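Local coordinates for protein trichothecene 15-O-acetyltransferase TRI3 (Fusarium sporotrichioides, PDB 3FOT) that acetylates the 15-hydroxyl of trichothecene intermediates such as 15-deacetylcalonectrin, a step in the fungal biosynthesis of T-2 toxin, at residues T305-T310 against I478-W483; S487-I492 against Q508-F513. All blocks are in the same frame, centred on the assembly; numbering follows the deposited sequence. Where two conformers were deposited one is given.

Contact 1: residues T305-T310 against I478-W483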
loop_
_atom_site.group_PDB
_atom_site.type_symbol
_atom_site.label_atom_id
_atom_site.label_comp_id
_atom_site.label_asym_id
_atom_site.label_seq_id
_atom_site.Cartn_x
_atom_site.Cartn_y
_atom_site.Cartn_z
ATOM N N THR A 305 -18.167 8.678 -0.982
ATOM C CA THR A 305 -17.254 8.289 -2.038
ATOM C C THR A 305 -17.503 6.856 -2.468
ATOM O O THR A 305 -18.176 6.071 -1.783
ATOM C CB THR A 305 -15.791 8.331 -1.564
ATOM O OG1 THR A 305 -15.621 7.309 -0.574
ATOM C CG2 THR A 305 -15.404 9.720 -0.972
ATOM N N ILE A 306 -16.915 6.515 -3.602
ATOM C CA ILE A 306 -16.908 5.138 -4.058
ATOM C C ILE A 306 -16.241 4.201 -3.041
ATOM O O ILE A 306 -16.574 3.025 -2.987
ATOM C CB ILE A 306 -16.261 5.048 -5.467
ATOM C CG1 ILE A 306 -16.437 3.668 -6.087
ATOM C CG2 ILE A 306 -14.797 5.507 -5.461
ATOM C CD1 ILE A 306 -16.162 3.637 -7.614
ATOM N N SER A 307 -15.318 4.716 -2.221
ATOM C CA SER A 307 -14.730 3.889 -1.151
ATOM C C SER A 307 -15.782 3.477 -0.091
ATOM O O SER A 307 -15.781 2.329 0.399
ATOM C CB SER A 307 -13.598 4.645 -0.464
ATOM O OG SER A 307 -12.456 4.648 -1.270
ATOM N N HIS A 308 -16.662 4.411 0.271
ATOM C CA HIS A 308 -17.790 4.089 1.161
ATOM C C HIS A 308 -18.656 3.019 0.521
ATOM O O HIS A 308 -19.028 2.038 1.159
ATOM C CB HIS A 308 -18.658 5.320 1.436
ATOM C CG HIS A 308 -17.953 6.402 2.185
ATOM N ND1 HIS A 308 -18.033 7.727 1.820
ATOM C CD2 HIS A 308 -17.168 6.361 3.287
ATOM C CE1 HIS A 308 -17.335 8.460 2.668
ATOM N NE2 HIS A 308 -16.794 7.657 3.566
ATOM N N LEU A 309 -18.981 3.224 -0.750
ATOM C CA LEU A 309 -19.853 2.293 -1.469
ATOM C C LEU A 309 -19.225 0.909 -1.545
ATOM O O LEU A 309 -19.913 -0.099 -1.405
ATOM C CB LEU A 309 -20.152 2.806 -2.876
ATOM C CG LEU A 309 -21.107 1.847 -3.607
ATOM C CD1 LEU A 309 -22.506 1.877 -2.951
ATOM C CD2 LEU A 309 -21.203 2.146 -5.097
ATOM N N THR A 310 -17.915 0.864 -1.793
ATOM C CA THR A 310 -17.231 -0.421 -1.834
ATOM C C THR A 310 -17.328 -1.135 -0.477
ATOM O O THR A 310 -17.591 -2.330 -0.410
ATOM C CB THR A 310 -15.756 -0.288 -2.292
ATOM O OG1 THR A 310 -15.734 0.380 -3.557
ATOM C CG2 THR A 310 -15.114 -1.644 -2.458
ATOM N N ILE A 478 -9.258 -6.482 0.769
ATOM C CA ILE A 478 -9.871 -5.962 -0.437
ATOM C C ILE A 478 -9.418 -4.542 -0.632
ATOM O O ILE A 478 -9.634 -3.695 0.239
ATOM C CB ILE A 478 -11.423 -6.057 -0.368
ATOM C CG1 ILE A 478 -11.839 -7.515 -0.126
ATOM C CG2 ILE A 478 -12.028 -5.554 -1.668
ATOM C CD1 ILE A 478 -13.210 -7.669 0.455
ATOM N N ARG A 479 -8.750 -4.287 -1.761
ATOM C CA ARG A 479 -8.182 -2.973 -2.013
ATOM C C ARG A 479 -8.914 -2.308 -3.187
ATOM O O ARG A 479 -9.267 -2.988 -4.148
ATOM C CB ARG A 479 -6.696 -3.089 -2.357
ATOM C CG ARG A 479 -5.875 -4.029 -1.440
ATOM C CD ARG A 479 -4.374 -3.833 -1.719
ATOM N NE ARG A 479 -3.893 -2.559 -1.190
ATOM C CZ ARG A 479 -3.461 -2.355 0.044
ATOM N NH1 ARG A 479 -3.049 -1.141 0.393
ATOM N NH2 ARG A 479 -3.428 -3.348 0.927
ATOM N N LEU A 480 -9.128 -1.002 -3.102
ATOM C CA LEU A 480 -9.708 -0.254 -4.222
ATOM C C LEU A 480 -8.755 0.846 -4.640
ATOM O O LEU A 480 -8.295 1.621 -3.803
ATOM C CB LEU A 480 -11.040 0.395 -3.807
ATOM C CG LEU A 480 -11.766 1.239 -4.881
ATOM C CD1 LEU A 480 -12.371 0.358 -5.948
ATOM C CD2 LEU A 480 -12.803 2.187 -4.272
ATOM N N ASP A 481 -8.461 0.944 -5.928
ATOM C CA ASP A 481 -7.882 2.210 -6.377
ATOM C C ASP A 481 -8.414 2.613 -7.736
ATOM O O ASP A 481 -9.364 2.001 -8.234
ATOM C CB ASP A 481 -6.362 2.264 -6.264
ATOM C CG ASP A 481 -5.679 1.185 -7.017
ATOM O OD1 ASP A 481 -6.332 0.548 -7.877
ATOM O OD2 ASP A 481 -4.454 1.015 -6.744
ATOM N N SER A 482 -7.808 3.630 -8.320
ATOM C CA SER A 482 -8.293 4.175 -9.563
ATOM C C SER A 482 -7.130 4.612 -10.419
ATOM O O SER A 482 -6.146 5.138 -9.904
ATOM C CB SER A 482 -9.174 5.395 -9.292
ATOM O OG SER A 482 -9.699 5.869 -10.522
ATOM N N TRP A 483 -7.264 4.405 -11.726
ATOM C CA TRP A 483 -6.287 4.949 -12.680
ATOM C C TRP A 483 -6.986 5.238 -13.985
ATOM O O TRP A 483 -7.752 4.399 -14.450
ATOM C CB TRP A 483 -5.213 3.920 -12.886
ATOM C CG TRP A 483 -4.090 4.279 -13.798
ATOM C CD1 TRP A 483 -3.756 3.651 -14.956
ATOM C CD2 TRP A 483 -3.125 5.309 -13.597
ATOM N NE1 TRP A 483 -2.630 4.247 -15.510
ATOM C CE2 TRP A 483 -2.231 5.268 -14.695
ATOM C CE3 TRP A 483 -2.935 6.282 -12.603
ATOM C CZ2 TRP A 483 -1.149 6.143 -14.819
ATOM C CZ3 TRP A 483 -1.849 7.164 -12.734
ATOM C CH2 TRP A 483 -0.967 7.075 -13.835
#

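Contact 2: residues S487-I492 against Q508-F513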
loop_
_atom_site.group_PDB
_atom_site.type_symbol
_atom_site.label_atom_id
_atom_site.label_comp_id
_atom_site.label_asym_id
_atom_site.label_seq_id
_atom_site.Cartn_x
_atom_site.Cartn_y
_atom_site.Cartn_z
ATOM N N SER A 487 -11.818 2.213 -11.876
ATOM C CA SER A 487 -11.586 1.625 -10.546
ATOM C C SER A 487 -11.230 0.148 -10.649
ATOM O O SER A 487 -11.869 -0.607 -11.376
ATOM C CB SER A 487 -12.818 1.811 -9.639
ATOM O OG SER A 487 -13.070 3.196 -9.425
ATOM N N THR A 488 -10.205 -0.265 -9.911
ATOM C CA THR A 488 -9.843 -1.665 -9.819
ATOM C C THR A 488 -10.056 -2.167 -8.393
ATOM O O THR A 488 -9.619 -1.502 -7.449
ATOM C CB THR A 488 -8.363 -1.825 -10.168
ATOM O OG1 THR A 488 -8.191 -1.503 -11.564
ATOM C CG2 THR A 488 -7.920 -3.257 -9.907
ATOM N N LEU A 489 -10.732 -3.299 -8.249
ATOM C CA LEU A 489 -10.806 -3.974 -6.954
ATOM C C LEU A 489 -9.898 -5.166 -7.016
ATOM O O LEU A 489 -9.941 -5.953 -7.964
ATOM C CB LEU A 489 -12.234 -4.431 -6.597
ATOM C CG LEU A 489 -13.215 -3.360 -6.122
ATOM C CD1 LEU A 489 -13.785 -2.690 -7.337
ATOM C CD2 LEU A 489 -14.359 -4.018 -5.313
ATOM N N ASN A 490 -9.067 -5.299 -5.990
ATOM C CA ASN A 490 -8.154 -6.428 -5.829
ATOM C C ASN A 490 -8.460 -7.109 -4.488
ATOM O O ASN A 490 -8.631 -6.406 -3.489
ATOM C CB ASN A 490 -6.725 -5.882 -5.822
ATOM C CG ASN A 490 -5.657 -6.944 -6.099
ATOM O OD1 ASN A 490 -5.890 -8.151 -5.991
ATOM N ND2 ASN A 490 -4.463 -6.476 -6.453
ATOM N N ILE A 491 -8.539 -8.424 -4.476
ATOM C CA ILE A 491 -8.611 -9.125 -3.211
ATOM C C ILE A 491 -7.348 -9.950 -3.083
ATOM O O ILE A 491 -7.037 -10.794 -3.936
ATOM C CB ILE A 491 -9.833 -10.043 -3.074
ATOM C CG1 ILE A 491 -11.134 -9.270 -3.300
ATOM C CG2 ILE A 491 -9.828 -10.698 -1.666
ATOM C CD1 ILE A 491 -12.424 -10.112 -3.040
ATOM N N ILE A 492 -6.602 -9.682 -2.020
ATOM C CA ILE A 492 -5.427 -10.481 -1.734
ATOM C C ILE A 492 -5.795 -11.435 -0.607
ATOM O O ILE A 492 -6.522 -11.065 0.326
ATOM C CB ILE A 492 -4.211 -9.628 -1.350
ATOM C CG1 ILE A 492 -3.938 -8.561 -2.407
ATOM C CG2 ILE A 492 -2.972 -10.475 -1.223
ATOM C CD1 ILE A 492 -4.332 -7.215 -1.966
ATOM N N GLN A 508 -16.938 -10.973 -7.325
ATOM C CA GLN A 508 -17.999 -10.710 -8.310
ATOM C C GLN A 508 -19.292 -10.225 -7.632
ATOM O O GLN A 508 -20.027 -9.371 -8.174
ATOM C CB GLN A 508 -18.275 -11.959 -9.157
ATOM C CG GLN A 508 -17.139 -12.264 -10.175
ATOM C CD GLN A 508 -16.720 -11.004 -10.967
ATOM O OE1 GLN A 508 -15.591 -10.497 -10.820
ATOM N NE2 GLN A 508 -17.645 -10.471 -11.768
ATOM N N SER A 509 -19.566 -10.765 -6.452
ATOM C CA SER A 509 -20.729 -10.339 -5.667
ATOM C C SER A 509 -20.613 -8.868 -5.266
ATOM O O SER A 509 -21.584 -8.093 -5.366
ATOM C CB SER A 509 -20.876 -11.225 -4.413
ATOM O OG SER A 509 -22.042 -10.830 -3.665
ATOM N N ILE A 510 -19.430 -8.490 -4.777
ATOM C CA ILE A 510 -19.166 -7.117 -4.400
ATOM C C ILE A 510 -19.365 -6.223 -5.608
ATOM O O ILE A 510 -20.054 -5.217 -5.518
ATOM C CB ILE A 510 -17.711 -6.931 -3.912
ATOM C CG1 ILE A 510 -17.466 -7.711 -2.614
ATOM C CG2 ILE A 510 -17.377 -5.451 -3.753
ATOM C CD1 ILE A 510 -15.960 -7.969 -2.379
ATOM N N VAL A 511 -18.762 -6.610 -6.730
ATOM C CA VAL A 511 -18.864 -5.807 -7.971
ATOM C C VAL A 511 -20.324 -5.644 -8.420
ATOM O O VAL A 511 -20.753 -4.539 -8.795
ATOM C CB VAL A 511 -17.994 -6.410 -9.108
ATOM C CG1 VAL A 511 -18.281 -5.720 -10.440
ATOM C CG2 VAL A 511 -16.498 -6.278 -8.773
ATOM N N GLU A 512 -21.074 -6.748 -8.390
ATOM C CA GLU A 512 -22.486 -6.711 -8.745
ATOM C C GLU A 512 -23.281 -5.710 -7.894
ATOM O O GLU A 512 -24.106 -4.953 -8.425
ATOM C CB GLU A 512 -23.095 -8.113 -8.678
ATOM C CG GLU A 512 -24.475 -8.187 -9.327
ATOM C CD GLU A 512 -25.076 -9.587 -9.335
ATOM O OE1 GLU A 512 -24.362 -10.555 -8.960
ATOM O OE2 GLU A 512 -26.269 -9.706 -9.715
ATOM N N PHE A 513 -23.061 -5.700 -6.576
ATOM C CA PHE A 513 -23.755 -4.711 -5.736
ATOM C C PHE A 513 -23.349 -3.271 -6.055
ATOM O O PHE A 513 -24.195 -2.385 -6.090
ATOM C CB PHE A 513 -23.550 -4.978 -4.244
ATOM C CG PHE A 513 -24.358 -6.124 -3.701
ATOM C CD1 PHE A 513 -25.759 -6.152 -3.836
ATOM C CD2 PHE A 513 -23.721 -7.162 -2.998
ATOM C CE1 PHE A 513 -26.522 -7.200 -3.291
ATOM C CE2 PHE A 513 -24.481 -8.226 -2.456
ATOM C CZ PHE A 513 -25.879 -8.243 -2.613
#

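Contact 1: residues T305-T310 against I478-W483
L480 of strand 478-483 presses its CD2 methyl into the first turn of helix 306-310, where I306, S307 and T310 receive it. The tight side is at T310, whose OG1 lies 3.5 Å from CD2 of L480. That hydroxyl is already committed: T310 OG1 donates to I306 O at 2.8 Å, 34° out of the carbonyl plane, while T310 N reaches the same oxygen from the other face. With chi1 of T310 at -55°, OG1 lies beside its own backbone N, within range of the carbonyl one turn back. Packing is looser toward the partly exposed I306 and S307. CG2 of I306 meets CD2 of L480 at 4.1 Å, the two side chains crossing at about a right angle, and S307 OG stands 3.9 Å from the same methyl but bonds to S438 on strand 435-441. The turn itself is fixed by a capping box in which H308 N donates to T305 OG1 and T305 N to H308 ND1. Within this contact L480 alone meets the helix, and because T310 OG1 and S307 OG have partners of their own, both hydroxyls can border an apolar methyl without leaving their hydrogen bonds.

Contact 2: residues S487-I492 against Q508-F513
I510 of helix 508-513 meets two side chains of strand 487-492, L489 and I491, and divides its branches between them. The closer pairing is made by its short branch: CG2 of I510 packs 3.7 Å from CD2 of L489, the side chains meeting at a slant. CG2 is placed there by a chi1 of -65°, which sets this methyl opposite the backbone N and lays CG1 beside that N. The longer branch then extends through chi2 of 159° and carries CD1 to I491. Here the approach is tip to tip, CD1 of I510 to CD1 of I491 at 4.2 Å, since I491 is itself extended beyond CG1 with chi2 at -174°. L489, by contrast, bends at its second torsion, and of its two methyls CD2 is the one that meets the helix. L489 and I491 are alternate residues of the strand, so both project from the same face of the sheet. In this member of the BAHD superfamily of CoA-dependent acyltransferases, the face belongs to a mixed four-stranded sheet in which strand 486-494 runs antiparallel to both 277-283 and 477-483; helix 500-516, the last helix of the chain, lies against it. V511 lies beside this pairing, its side chain coming no nearer than 4.7 Å to the strand segment and packing on L284 instead. Neighbouring elements enclose the same apolar layer: L489 also touches L480 and T310, I491 touches I478 and L476, and I510 packs on A317 of helix 306-321. On another side of the helix, S509 OG is hydrogen-bonded to NE2 of H375, whose ring stacks on that of F513.

Contacts 1 and 2 lie about 9 Å apart, centre to centre, on one mixed four-stranded sheet. They use its adjacent antiparallel strands, 477-483 and 486-494, which follow each other in sequence and are joined by probable backbone bonds from R479 N to N490 O and from T488 N to D481 O. Helices 306-321 and 500-516 pack on the same face and touch each other, with M514 meeting I306 and T310. Along the chain, contact 1 closes before contact 2 opens: the first brings together elements 168 residues apart, the second a strand and the nearby C-terminal helix. Together they pack two helices on neighbouring strands of one sheet face, away from H414, which binds 15-deacetylcalonectrin.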